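PDB 7OSK: arabinogalactan endo-1,4-beta-galactosidase from Ignisphaera aggregans, which probably hydrolyses beta-1,4-galactosidic links inside arabinogalactan chains, this chain being the calcium-binding GH53 catalytic domain of a longer protein. Local coordinates for residues P99-E102 / Q103-Y107; N111-L114 / P115-T118; M117-F120 / A121-K125; S261-P264 / Y265-T269; A362-K365 / T366-N370. All coordinates share one frame; numbering follows the deposited sequence.

Contact 1: residues P99-E102 / Q103-Y107; sequences PYDE and QGRPY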
loop_
_atom_site.group_PDB
_atom_site.type_symbol
_atom_site.label_atom_id
_atom_site.label_comp_id
_atom_site.label_asym_id
_atom_site.label_seq_id
_atom_site.Cartn_x
_atom_site.Cartn_y
_atom_site.Cartn_z
ATOM N N PRO A 99 17.085 -1.654 4.632
ATOM C CA PRO A 99 17.033 -2.720 3.626
ATOM C C PRO A 99 18.392 -2.998 2.973
ATOM O O PRO A 99 18.485 -3.183 1.760
ATOM C CB PRO A 99 16.019 -2.180 2.611
ATOM C CG PRO A 99 16.160 -0.708 2.699
ATOM C CD PRO A 99 16.467 -0.409 4.141
ATOM N N TYR A 100 19.434 -3.035 3.797
ATOM C CA TYR A 100 20.790 -3.322 3.347
ATOM C C TYR A 100 21.421 -4.310 4.317
ATOM O O TYR A 100 20.996 -4.391 5.466
ATOM C CB TYR A 100 21.624 -2.040 3.276
ATOM C CG TYR A 100 20.961 -0.914 2.517
ATOM C CD1 TYR A 100 20.066 -0.062 3.147
ATOM C CD2 TYR A 100 21.237 -0.698 1.173
ATOM C CE1 TYR A 100 19.459 0.967 2.460
ATOM C CE2 TYR A 100 20.635 0.331 0.477
ATOM C CZ TYR A 100 19.747 1.160 1.126
ATOM O OH TYR A 100 19.142 2.187 0.441
ATOM N N ASP A 101 22.423 -5.061 3.867
ATOM C CA ASP A 101 23.126 -5.984 4.756
ATOM C C ASP A 101 24.358 -5.303 5.347
ATOM O O ASP A 101 24.597 -4.120 5.100
ATOM C CB ASP A 101 23.511 -7.278 4.024
ATOM C CG ASP A 101 24.315 -7.032 2.760
ATOM O OD1 ASP A 101 24.989 -5.984 2.652
ATOM O OD2 ASP A 101 24.278 -7.907 1.868
ATOM N N GLU A 102 25.136 -6.049 6.127
ATOM C CA GLU A 102 26.284 -5.486 6.833
ATOM C C GLU A 102 27.404 -5.072 5.878
ATOM O O GLU A 102 28.340 -4.373 6.273
ATOM C CB GLU A 102 26.812 -6.489 7.862
ATOM C CG GLU A 102 27.281 -7.812 7.272
ATOM C CD GLU A 102 27.219 -8.953 8.273
ATOM O OE1 GLU A 102 26.154 -9.141 8.901
ATOM O OE2 GLU A 102 28.235 -9.665 8.427
ATOM N N GLN A 103 27.295 -5.496 4.623
ATOM C CA GLN A 103 28.272 -5.141 3.598
ATOM C C GLN A 103 27.779 -3.974 2.743
ATOM O O GLN A 103 28.408 -3.611 1.750
ATOM C CB GLN A 103 28.570 -6.352 2.713
ATOM C CG GLN A 103 29.072 -7.572 3.484
ATOM C CD GLN A 103 28.456 -8.885 3.010
ATOM O OE1 GLN A 103 27.820 -8.951 1.956
ATOM N NE2 GLN A 103 28.642 -9.939 3.798
ATOM N N GLY A 104 26.647 -3.394 3.130
ATOM C CA GLY A 104 26.101 -2.241 2.435
ATOM C C GLY A 104 25.274 -2.584 1.208
ATOM O O GLY A 104 24.687 -1.695 0.593
ATOM N N ARG A 105 25.223 -3.864 0.847
ATOM C CA ARG A 105 24.478 -4.288 -0.335
ATOM C C ARG A 105 22.969 -4.248 -0.076
ATOM O O ARG A 105 22.513 -4.686 0.977
ATOM C CB ARG A 105 24.894 -5.696 -0.764
ATOM C CG ARG A 105 26.371 -5.843 -1.078
ATOM C CD ARG A 105 26.617 -6.954 -2.091
ATOM N NE ARG A 105 26.078 -8.244 -1.657
ATOM C CZ ARG A 105 26.742 -9.135 -0.925
ATOM N NH1 ARG A 105 27.981 -8.889 -0.523
ATOM N NH2 ARG A 105 26.160 -10.279 -0.588
ATOM N N PRO A 106 22.188 -3.728 -1.041
ATOM C CA PRO A 106 20.734 -3.613 -0.862
ATOM C C PRO A 106 19.990 -4.945 -0.982
ATOM O O PRO A 106 20.405 -5.818 -1.740
ATOM C CB PRO A 106 20.321 -2.669 -1.993
ATOM C CG PRO A 106 21.330 -2.898 -3.052
ATOM C CD PRO A 106 22.623 -3.178 -2.338
ATOM N N TYR A 107 18.893 -5.082 -0.242
ATOM C CA TYR A 107 18.073 -6.290 -0.281
ATOM C C TYR A 107 17.289 -6.394 -1.588
ATOM O O TYR A 107 17.129 -7.484 -2.141
ATOM C CB TYR A 107 17.100 -6.319 0.906
ATOM C CG TYR A 107 17.733 -6.589 2.260
ATOM C CD1 TYR A 107 19.038 -7.057 2.369
ATOM C CD2 TYR A 107 17.013 -6.388 3.432
ATOM C CE1 TYR A 107 19.608 -7.308 3.604
ATOM C CE2 TYR A 107 17.576 -6.635 4.671
ATOM C CZ TYR A 107 18.873 -7.096 4.752
ATOM O OH TYR A 107 19.435 -7.345 5.982
#
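Asp-101 OD1 is gripped by two backbone amides of the turn that follows it: Arg-105 N donates at 2.8 Å, and Gln-103 N adds a weak bond at 3.1 Å. The Arg-105 amide reaches the oxygen from its syn side, 34° out of the carboxylate plane. The carboxylate can bend back over the turn because CG lies between the backbone N and the carbonyl carbon (chi1 55°). Its other oxygen, OD2, lies over one face of the Arg-105 guanidinium; the long 3.9 Å salt bridge from OD2 to NH2 is therefore one of charge alone, with no N-H aimed at the oxygen.

In the backbone, Gly-104 N bonds to Asp-101 O at 2.9 Å and closes a type I beta turn. Gly-104 has positive phi, where a CB would press on the preceding carbonyl. The arms leave the turn as a short antiparallel hairpin, in which Tyr-100 and Pro-106 form a non-hydrogen-bonded pair flanked by Asp-101 N to Arg-105 O at 2.9 Å and Tyr-107 N to Pro-99 O at 2.8 Å. The two aromatic side chains pack differently. Tyr-100 brings CD2 to 3.8 Å from Pro-106 CB, whereas Tyr-107 folds back so that one ring face covers the backbone at Pro-99 C and Tyr-100 N.

The turn end is exposed and lies in the loop between strand 90-95 and helix 114-126. Tyr-100 OH makes a weak hydrogen bond to Asp-113 just ahead of that helix, while Tyr-107 meets Trp-140 edge-to-face and its backbone bonds to Thr-366.

Contact 2: residues N111-L114 / P115-T118; sequences NCDL and PRMT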
loop_
_atom_site.group_PDB
_atom_site.type_symbol
_atom_site.label_atom_id
_atom_site.label_comp_id
_atom_site.label_asym_id
_atom_site.label_seq_id
_atom_site.Cartn_x
_atom_site.Cartn_y
_atom_site.Cartn_z
ATOM N N ASN A 111 14.154 -1.226 -2.534
ATOM C CA ASN A 111 15.107 -0.631 -1.599
ATOM C C ASN A 111 14.535 0.629 -0.961
ATOM O O ASN A 111 15.090 1.721 -1.098
ATOM C CB ASN A 111 16.418 -0.324 -2.313
ATOM C CG ASN A 111 17.069 -1.568 -2.872
ATOM O OD1 ASN A 111 17.030 -2.626 -2.249
ATOM N ND2 ASN A 111 17.660 -1.454 -4.058
ATOM N N CYS A 112 13.424 0.455 -0.254
ATOM C CA CYS A 112 12.602 1.571 0.189
ATOM C C CYS A 112 13.016 2.134 1.547
ATOM O O CYS A 112 12.224 2.137 2.489
ATOM C CB CYS A 112 11.140 1.128 0.240
ATOM S SG CYS A 112 10.558 0.407 -1.308
ATOM N N ASP A 113 14.249 2.622 1.646
ATOM C CA ASP A 113 14.708 3.247 2.880
ATOM C C ASP A 113 14.171 4.674 2.961
ATOM O O ASP A 113 13.648 5.205 1.982
ATOM C CB ASP A 113 16.239 3.232 2.970
ATOM C CG ASP A 113 16.903 4.052 1.882
ATOM O OD1 ASP A 113 16.248 4.323 0.857
ATOM O OD2 ASP A 113 18.086 4.419 2.051
ATOM N N LEU A 114 14.307 5.286 4.133
ATOM C CA LEU A 114 13.675 6.574 4.408
ATOM C C LEU A 114 14.176 7.705 3.499
ATOM O O LEU A 114 13.374 8.506 3.023
ATOM C CB LEU A 114 13.886 6.950 5.877
ATOM C CG LEU A 114 13.160 8.199 6.381
ATOM C CD1 LEU A 114 11.656 7.967 6.426
ATOM C CD2 LEU A 114 13.690 8.601 7.751
ATOM N N PRO A 115 15.499 7.782 3.257
ATOM C CA PRO A 115 15.985 8.851 2.375
ATOM C C PRO A 115 15.429 8.782 0.949
ATOM O O PRO A 115 15.059 9.824 0.407
ATOM C CB PRO A 115 17.503 8.639 2.371
ATOM C CG PRO A 115 17.788 7.945 3.646
ATOM C CD PRO A 115 16.617 7.041 3.870
ATOM N N ARG A 116 15.376 7.591 0.356
ATOM C CA ARG A 116 14.883 7.446 -1.014
ATOM C C ARG A 116 13.370 7.627 -1.093
ATOM O O ARG A 116 12.858 8.202 -2.052
ATOM C CB ARG A 116 15.270 6.079 -1.590
ATOM C CG ARG A 116 14.464 5.677 -2.821
ATOM C CD ARG A 116 15.197 4.679 -3.714
ATOM N NE ARG A 116 15.968 3.690 -2.961
ATOM C CZ ARG A 116 17.298 3.604 -2.946
ATOM N NH1 ARG A 116 18.053 4.445 -3.647
ATOM N NH2 ARG A 116 17.883 2.661 -2.221
ATOM N N MET A 117 12.657 7.136 -0.086
ATOM C CA MET A 117 11.203 7.240 -0.062
ATOM C C MET A 117 10.750 8.666 0.216
ATOM O O MET A 117 9.737 9.115 -0.314
ATOM C CB MET A 117 10.618 6.297 0.988
ATOM C CG MET A 117 10.723 4.826 0.626
ATOM S SD MET A 117 9.769 4.395 -0.844
ATOM C CE MET A 117 11.034 4.460 -2.113
ATOM N N THR A 118 11.500 9.377 1.049
ATOM C CA THR A 118 11.143 10.740 1.421
ATOM C C THR A 118 11.313 11.697 0.243
ATOM O O THR A 118 10.552 12.656 0.099
ATOM C CB THR A 118 11.989 11.234 2.614
ATOM O OG1 THR A 118 11.728 10.414 3.761
ATOM C CG2 THR A 118 11.664 12.684 2.957
#
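With chi1 at 163° the Arg-116 chain sets off away from its own N, and a bend at chi3 (38°) brings the guanidinium back along the loop to Asn-111. There it grips one carbonyl oxygen side-on with two nitrogens: Arg-116 NE reaches Asn-111 O at 2.8 Å and NH2 reaches the same oxygen at 3.2 Å. The oxygen lies in the guanidinium plane, and NH2 meets it on a lone pair, while NE is tilted from the carbonyl plane. NH2 also touches Asn-111 CB.

Asp-113 is the N-cap of helix 114-126, its OD1 accepting a weak capping bond from Arg-116 N at 3.4 Å. Asp-113 OD1 also stands 3.9 Å from Arg-116 NH2, a long salt bridge of charges only. The negative charge would probably interact favourably with the helix N-terminus. Asp-113 O then takes Met-117 N at 3.0 Å, and the alpha-helical bonding begins.

The next carbonyl, Leu-114 O, accepts twice, from Thr-118 N at 2.9 Å and from Thr-118 OG1 at 2.6 Å, the two donors approaching opposite faces of the carbonyl plane. Deeper in, Met-117 bends at chi2 and chi3 to lay SD against Cys-112 CB at 3.7 Å. Met-117 also touches Leu-93 and Val-95 of strand 90-95 and Pro-60 of helix 59-65. The outer nitrogen of Arg-116, NH1, forms a salt bridge with Glu-64 of helix 59-65.

Contact 3: residues M117-F120 / A121-K125; sequences MTDF and AAKAK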
loop_
_atom_site.group_PDB
_atom_site.type_symbol
_atom_site.label_atom_id
_atom_site.label_comp_id
_atom_site.label_asym_id
_atom_site.label_seq_id
_atom_site.Cartn_x
_atom_site.Cartn_y
_atom_site.Cartn_z
ATOM N N MET A 117 12.657 7.136 -0.086
ATOM C CA MET A 117 11.203 7.240 -0.062
ATOM C C MET A 117 10.750 8.666 0.216
ATOM O O MET A 117 9.737 9.115 -0.314
ATOM C CB MET A 117 10.618 6.297 0.988
ATOM C CG MET A 117 10.723 4.826 0.626
ATOM S SD MET A 117 9.769 4.395 -0.844
ATOM C CE MET A 117 11.034 4.460 -2.113
ATOM N N THR A 118 11.500 9.377 1.049
ATOM C CA THR A 118 11.143 10.740 1.421
ATOM C C THR A 118 11.313 11.697 0.243
ATOM O O THR A 118 10.552 12.656 0.099
ATOM C CB THR A 118 11.989 11.234 2.614
ATOM O OG1 THR A 118 11.728 10.414 3.761
ATOM C CG2 THR A 118 11.664 12.684 2.957
ATOM N N ASP A 119 12.312 11.438 -0.595
ATOM C CA ASP A 119 12.577 12.300 -1.739
ATOM C C ASP A 119 11.433 12.238 -2.742
ATOM O O ASP A 119 11.108 13.236 -3.383
ATOM C CB ASP A 119 13.887 11.915 -2.427
ATOM C CG ASP A 119 14.127 12.711 -3.697
ATOM O OD1 ASP A 119 14.561 13.879 -3.595
ATOM O OD2 ASP A 119 13.873 12.172 -4.795
ATOM N N PHE A 120 10.827 11.065 -2.877
ATOM C CA PHE A 120 9.715 10.893 -3.802
ATOM C C PHE A 120 8.444 11.500 -3.221
ATOM O O PHE A 120 7.692 12.179 -3.921
ATOM C CB PHE A 120 9.498 9.413 -4.117
ATOM C CG PHE A 120 8.546 9.172 -5.252
ATOM C CD1 PHE A 120 8.958 9.347 -6.564
ATOM C CD2 PHE A 120 7.244 8.776 -5.013
ATOM C CE1 PHE A 120 8.089 9.130 -7.612
ATOM C CE2 PHE A 120 6.371 8.557 -6.060
ATOM C CZ PHE A 120 6.794 8.734 -7.359
ATOM N N ALA A 121 8.214 11.249 -1.936
ATOM C CA ALA A 121 7.042 11.776 -1.246
ATOM C C ALA A 121 7.063 13.299 -1.245
ATOM O O ALA A 121 6.016 13.942 -1.293
ATOM C CB ALA A 121 6.981 11.244 0.176
ATOM N N ALA A 122 8.263 13.869 -1.187
ATOM C CA ALA A 122 8.427 15.318 -1.209
ATOM C C ALA A 122 7.990 15.884 -2.554
ATOM O O ALA A 122 7.285 16.892 -2.616
ATOM C CB ALA A 122 9.874 15.694 -0.919
ATOM N N LYS A 123 8.411 15.224 -3.629
ATOM C CA LYS A 123 8.074 15.659 -4.978
ATOM C C LYS A 123 6.588 15.466 -5.253
ATOM O O LYS A 123 5.970 16.268 -5.954
ATOM C CB LYS A 123 8.909 14.895 -6.007
ATOM C CG LYS A 123 10.393 15.224 -5.956
ATOM C CD LYS A 123 11.205 14.293 -6.843
ATOM C CE LYS A 123 12.698 14.539 -6.687
ATOM N NZ LYS A 123 13.504 13.558 -7.465
ATOM N N ALA A 124 6.019 14.401 -4.695
ATOM C CA ALA A 124 4.600 14.109 -4.861
ATOM C C ALA A 124 3.742 15.155 -4.158
ATOM O O ALA A 124 2.787 15.675 -4.738
ATOM C CB ALA A 124 4.281 12.725 -4.332
ATOM N N LYS A 125 4.083 15.460 -2.909
ATOM C CA LYS A 125 3.332 16.440 -2.136
ATOM C C LYS A 125 3.492 17.825 -2.754
ATOM O O LYS A 125 2.618 18.682 -2.622
ATOM C CB LYS A 125 3.789 16.450 -0.677
ATOM C CG LYS A 125 2.721 16.945 0.295
ATOM C CD LYS A 125 3.211 16.956 1.737
ATOM C CE LYS A 125 4.216 18.075 1.979
ATOM N NZ LYS A 125 4.704 18.107 3.391
#
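Charge pairs Asp-119 with Lys-123, one turn apart on the exposed side of the helix. Lys-123 NZ donates to Asp-119 OD2 at 3.0 Å in a salt bridge that uses the syn lone pair of the carboxylate. Asp-119 swings its CG anti to the backbone N (chi1 175°), which carries the carboxylate toward Lys-123 on the following turn. Lys-123 runs extended beyond CG and passes its methylenes beside the aspartate: Lys-123 CE comes within 3.3 Å of Asp-119 OD2, and Lys-123 CG lies 3.3 Å from Asp-119 O.

Backbone bonds of the i to i+4 kind repeat along the segment. Ala-121 N reaches Met-117 O at 3.1 Å, Ala-122 N reaches Thr-118 O at 2.9 Å, and Ala-124 N reaches Phe-120 O at 2.9 Å. The bond from Lys-123 N to Asp-119 O is weak, at 3.4 Å, on the same turn that the salt bridge spans. Ala-122 CB rests 3.3 Å from the bonded carbonyl oxygen Thr-118 O. All of this belongs to helix 114-126, which joins strand 90-95 to strand 130-135 in a beta-alpha-beta unit of the TIM barrel.

Apolar contacts divide by helix face. Phe-120, Ala-121 and Ala-124 turn to the interior, where Phe-120 and Ala-121 touch Leu-93 and Ala-124 touches Ile-91 of strand 90-95; Phe-120 and Ala-124 also meet Leu-80 of helix 79-85. On another flank Thr-118 touches Tyr-175 and Met-176 of helix 158-178.

Contact 4: residues S261-P264 / Y265-T269; sequences SFYP and YWHGT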
loop_
_atom_site.group_PDB
_atom_site.type_symbol
_atom_site.label_atom_id
_atom_site.label_comp_id
_atom_site.label_asym_id
_atom_site.label_seq_id
_atom_site.Cartn_x
_atom_site.Cartn_y
_atom_site.Cartn_z
ATOM N N SER A 261 -6.203 -4.957 2.673
ATOM C CA SER A 261 -5.537 -5.533 1.510
ATOM C C SER A 261 -6.496 -6.498 0.842
ATOM O O SER A 261 -6.777 -7.563 1.385
ATOM C CB SER A 261 -4.247 -6.262 1.895
ATOM O OG SER A 261 -3.256 -5.362 2.347
ATOM N N PHE A 262 -7.003 -6.121 -0.328
ATOM C CA PHE A 262 -7.919 -6.986 -1.063
ATOM C C PHE A 262 -7.399 -7.340 -2.451
ATOM O O PHE A 262 -7.473 -6.542 -3.386
ATOM C CB PHE A 262 -9.297 -6.344 -1.192
ATOM C CG PHE A 262 -10.296 -7.223 -1.887
ATOM C CD1 PHE A 262 -10.663 -8.436 -1.334
ATOM C CD2 PHE A 262 -10.849 -6.853 -3.100
ATOM C CE1 PHE A 262 -11.572 -9.258 -1.969
ATOM C CE2 PHE A 262 -11.760 -7.674 -3.738
ATOM C CZ PHE A 262 -12.119 -8.878 -3.172
ATOM N N TYR A 263 -6.860 -8.550 -2.556
ATOM C CA TYR A 263 -6.533 -9.168 -3.832
ATOM C C TYR A 263 -7.572 -10.258 -4.101
ATOM O O TYR A 263 -7.575 -11.282 -3.415
ATOM C CB TYR A 263 -5.121 -9.755 -3.813
ATOM C CG TYR A 263 -4.037 -8.725 -3.572
ATOM C CD1 TYR A 263 -3.616 -7.880 -4.591
ATOM C CD2 TYR A 263 -3.433 -8.600 -2.327
ATOM C CE1 TYR A 263 -2.630 -6.940 -4.378
ATOM C CE2 TYR A 263 -2.444 -7.664 -2.104
ATOM C CZ TYR A 263 -2.045 -6.838 -3.132
ATOM O OH TYR A 263 -1.059 -5.906 -2.907
ATOM N N PRO A 264 -8.469 -10.037 -5.082
ATOM C CA PRO A 264 -9.590 -10.961 -5.309
ATOM C C PRO A 264 -9.167 -12.416 -5.497
ATOM O O PRO A 264 -9.881 -13.326 -5.074
ATOM C CB PRO A 264 -10.231 -10.428 -6.597
ATOM C CG PRO A 264 -9.817 -9.016 -6.680
ATOM C CD PRO A 264 -8.453 -8.951 -6.080
ATOM N N TYR A 265 -8.014 -12.623 -6.125
ATOM C CA TYR A 265 -7.522 -13.968 -6.415
ATOM C C TYR A 265 -6.945 -14.653 -5.175
ATOM O O TYR A 265 -6.444 -15.775 -5.256
ATOM C CB TYR A 265 -6.465 -13.922 -7.529
ATOM C CG TYR A 265 -5.449 -12.800 -7.405
ATOM C CD1 TYR A 265 -4.352 -12.913 -6.558
ATOM C CD2 TYR A 265 -5.587 -11.631 -8.142
ATOM C CE1 TYR A 265 -3.421 -11.890 -6.450
ATOM C CE2 TYR A 265 -4.664 -10.606 -8.040
ATOM C CZ TYR A 265 -3.585 -10.742 -7.195
ATOM O OH TYR A 265 -2.670 -9.720 -7.096
ATOM N N TRP A 266 -7.025 -13.976 -4.032
ATOM C CA TRP A 266 -6.506 -14.500 -2.772
ATOM C C TRP A 266 -7.539 -14.433 -1.660
ATOM O O TRP A 266 -7.687 -15.374 -0.883
ATOM C CB TRP A 266 -5.265 -13.716 -2.335
ATOM C CG TRP A 266 -3.985 -14.138 -2.977
ATOM C CD1 TRP A 266 -3.723 -15.323 -3.599
ATOM C CD2 TRP A 266 -2.779 -13.371 -3.052
ATOM N NE1 TRP A 266 -2.429 -15.340 -4.059
ATOM C CE2 TRP A 266 -1.828 -14.152 -3.736
ATOM C CE3 TRP A 266 -2.411 -12.097 -2.609
ATOM C CZ2 TRP A 266 -0.535 -13.703 -3.987
ATOM C CZ3 TRP A 266 -1.126 -11.652 -2.860
ATOM C CH2 TRP A 266 -0.203 -12.452 -3.544
ATOM N N HIS A 267 -8.250 -13.313 -1.591
ATOM C CA HIS A 267 -9.021 -12.967 -0.404
ATOM C C HIS A 267 -10.525 -13.163 -0.566
ATOM O O HIS A 267 -11.243 -13.278 0.426
ATOM C CB HIS A 267 -8.713 -11.521 -0.014
ATOM C CG HIS A 267 -7.286 -11.303 0.388
ATOM N ND1 HIS A 267 -6.574 -10.180 0.032
ATOM C CD2 HIS A 267 -6.441 -12.068 1.121
ATOM C CE1 HIS A 267 -5.350 -10.262 0.523
ATOM N NE2 HIS A 267 -5.244 -11.397 1.189
ATOM N N GLY A 268 -11.004 -13.204 -1.806
ATOM C CA GLY A 268 -12.397 -13.531 -2.061
ATOM C C GLY A 268 -13.041 -12.774 -3.205
ATOM O O GLY A 268 -12.374 -12.080 -3.974
ATOM N N THR A 269 -14.358 -12.915 -3.310
ATOM C CA THR A 269 -15.128 -12.287 -4.374
ATOM C C THR A 269 -15.450 -10.838 -4.039
ATOM O O THR A 269 -15.168 -10.367 -2.937
ATOM C CB THR A 269 -16.447 -13.041 -4.629
ATOM O OG1 THR A 269 -17.273 -12.976 -3.459
ATOM C CG2 THR A 269 -16.172 -14.496 -4.981
#
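His-267 and Tyr-263 hold the tightly packed, buried side together: Tyr-263 N donates to His-267 ND1 at 3.1 Å, nearly straight at 172° but 25° out of the imidazole plane. His-267 CE1 lies at the edge of the Tyr-263 ring, near its plane. Tyr-263 O accepts twice, from His-267 N and Trp-266 N, each at 2.8 Å. These bonds curl the chain just beyond barrel strand 257-261 into the short, weakly bonded helix 264-267, and Gly-268 leaves it with positive phi. With an alanine in place of His-267, the Tyr-263 amide would probably lose its acceptor and the Tyr-263 ring edge its neighbour.

Tyr-263 CB sits over the buried Tyr-265 ring in a CH-pi contact, 4.1 Å from its centroid. CG of Tyr-265 lies between the backbone N and the carbonyl carbon (chi1 43°), which sets its ring alongside Tyr-263; both hydroxyls have hydrogen-bond partners outside the two segments, Tyr-263 OH with Glu-292 and Tyr-265 OH with Gln-375. By contrast, on the solvent side exposed Trp-266 directs an edge at the Tyr-263 face in an offset edge-to-face pair, and of exposed Thr-269 just the carbonyl oxygen lies by Phe-262 CZ and CE1.

Contact 5: residues A362-K365 / T366-N370; sequences AGWK and TGEGN. With CA (calcium ion), chain C.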
loop_
_atom_site.group_PDB
_atom_site.type_symbol
_atom_site.label_atom_id
_atom_site.label_comp_id
_atom_site.label_asym_id
_atom_site.label_seq_id
_atom_site.Cartn_x
_atom_site.Cartn_y
_atom_site.Cartn_z
ATOM N N ALA A 362 15.575 -3.957 -10.904
ATOM C CA ALA A 362 14.387 -3.550 -10.157
ATOM C C ALA A 362 13.462 -4.735 -9.896
ATOM O O ALA A 362 12.244 -4.623 -10.027
ATOM C CB ALA A 362 13.642 -2.459 -10.908
ATOM N N GLY A 363 14.045 -5.872 -9.534
ATOM C CA GLY A 363 13.266 -7.051 -9.207
ATOM C C GLY A 363 12.719 -6.979 -7.795
ATOM O O GLY A 363 12.886 -5.973 -7.104
ATOM N N TRP A 364 12.060 -8.050 -7.366
ATOM C CA TRP A 364 11.494 -8.124 -6.023
ATOM C C TRP A 364 12.584 -8.381 -4.990
ATOM O O TRP A 364 12.361 -8.258 -3.785
ATOM C CB TRP A 364 10.445 -9.232 -5.948
ATOM C CG TRP A 364 11.048 -10.586 -5.734
ATOM C CD1 TRP A 364 11.642 -11.380 -6.671
ATOM C CD2 TRP A 364 11.119 -11.305 -4.498
ATOM N NE1 TRP A 364 12.080 -12.548 -6.094
ATOM C CE2 TRP A 364 11.769 -12.526 -4.761
ATOM C CE3 TRP A 364 10.694 -11.034 -3.195
ATOM C CZ2 TRP A 364 12.002 -13.473 -3.770
ATOM C CZ3 TRP A 364 10.927 -11.977 -2.214
ATOM C CH2 TRP A 364 11.575 -13.178 -2.509
ATOM N N LYS A 365 13.763 -8.743 -5.478
ATOM C CA LYS A 365 14.876 -9.130 -4.628
ATOM C C LYS A 365 16.166 -8.880 -5.391
ATOM O O LYS A 365 16.180 -8.935 -6.620
ATOM C CB LYS A 365 14.753 -10.604 -4.226
ATOM C CG LYS A 365 15.784 -11.091 -3.225
ATOM C CD LYS A 365 15.544 -12.552 -2.873
ATOM C CE LYS A 365 16.538 -13.050 -1.835
ATOM N NZ LYS A 365 16.262 -14.452 -1.421
ATOM N N THR A 366 17.244 -8.591 -4.672
ATOM C CA THR A 366 18.544 -8.429 -5.303
ATOM C C THR A 366 18.922 -9.713 -6.035
ATOM O O THR A 366 18.990 -10.788 -5.433
ATOM C CB THR A 366 19.632 -8.074 -4.275
ATOM O OG1 THR A 366 19.364 -6.777 -3.727
ATOM C CG2 THR A 366 21.015 -8.069 -4.920
ATOM N N GLY A 367 19.154 -9.595 -7.338
ATOM C CA GLY A 367 19.547 -10.729 -8.155
ATOM C C GLY A 367 18.389 -11.390 -8.879
ATOM O O GLY A 367 18.583 -12.003 -9.929
ATOM N N GLU A 368 17.186 -11.265 -8.324
ATOM C CA GLU A 368 15.997 -11.858 -8.933
ATOM C C GLU A 368 15.181 -10.791 -9.655
ATOM O O GLU A 368 15.515 -9.607 -9.608
ATOM C CB GLU A 368 15.147 -12.567 -7.877
ATOM C CG GLU A 368 15.899 -13.676 -7.156
ATOM C CD GLU A 368 15.003 -14.566 -6.317
ATOM O OE1 GLU A 368 13.795 -14.671 -6.624
ATOM O OE2 GLU A 368 15.513 -15.173 -5.351
ATOM N N GLY A 369 14.113 -11.222 -10.321
ATOM C CA GLY A 369 13.355 -10.353 -11.204
ATOM C C GLY A 369 12.004 -9.914 -10.676
ATOM O O GLY A 369 11.756 -9.934 -9.471
ATOM N N ASN A 370 11.133 -9.514 -11.597
ATOM C CA ASN A 370 9.815 -8.986 -11.258
ATOM C C ASN A 370 8.721 -10.051 -11.370
ATOM O O ASN A 370 8.590 -10.687 -12.414
ATOM C CB ASN A 370 9.478 -7.809 -12.174
ATOM C CG ASN A 370 8.365 -6.941 -11.622
ATOM O OD1 ASN A 370 7.559 -7.385 -10.803
ATOM N ND2 ASN A 370 8.313 -5.692 -12.070
HETATM CA CA CA C . 8.007 -11.320 -14.573
HETATM O O HOH W 1 11.098 -4.833 -12.507
#
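Trp-364 runs from CB to indole past the Gly-369 carbonyl and on to Glu-368. Trp-364 CB lies 3.8 Å from Gly-369 O, the oxygen that also accepts Trp-364 N at 2.8 Å. CG sits between the backbone N and the carbonyl carbon (chi1 82°), turning Trp-364 CD1 to 3.2 Å from Gly-369 O at the ring edge. Next, Trp-364 NE1 donates to Glu-368 OE1 at 2.8 Å. That oxygen is in the indole plane, yet it is met from above its own carboxylate plane. Trp-364 CZ2 passes Glu-368 OE1 at 3.6 Å, while Lys-365 CB covers one face of the ring.

A type II beta turn from Lys-365 to Glu-368 reverses the chain in the loop between barrel strand 346-352 and helix 390-393, with Gly-367 at positive phi. A leucine in place of Trp-364 would probably leave Glu-368 OE1 without its N-H donor and strip the cover from Lys-365 CB.

Gly-363 packs its CA against Glu-368 O, where a CB would clash. A water bridges Ala-362 O and Asn-370 ND2. Asn-370 O binds the calcium ion at 2.3 Å, in a site shared with Asp-301, Asp-303, His-305, Asn-307 and Glu-373.

All five contacts lie in one TIM-barrel domain, but at different depths. Contact 3 is the buried one, contact 1 the surface one, and the remaining three are partly buried. Contacts 2 and 3 share Met-117 and Thr-118 on helix 114-126, one governing its start through capping and an arginine grip, the other its regular turns. Contact 1 lies in the beta-alpha loop that leads into contact 2 and touches it at the helix cap. It also meets contact 5, a loop after the last barrel strand, through Thr-366. Contact 4 lies across the chain's centre from contacts 2 and 3 and is dominated by aromatic rings, whereas contact 5 alone supplies a metal ligand.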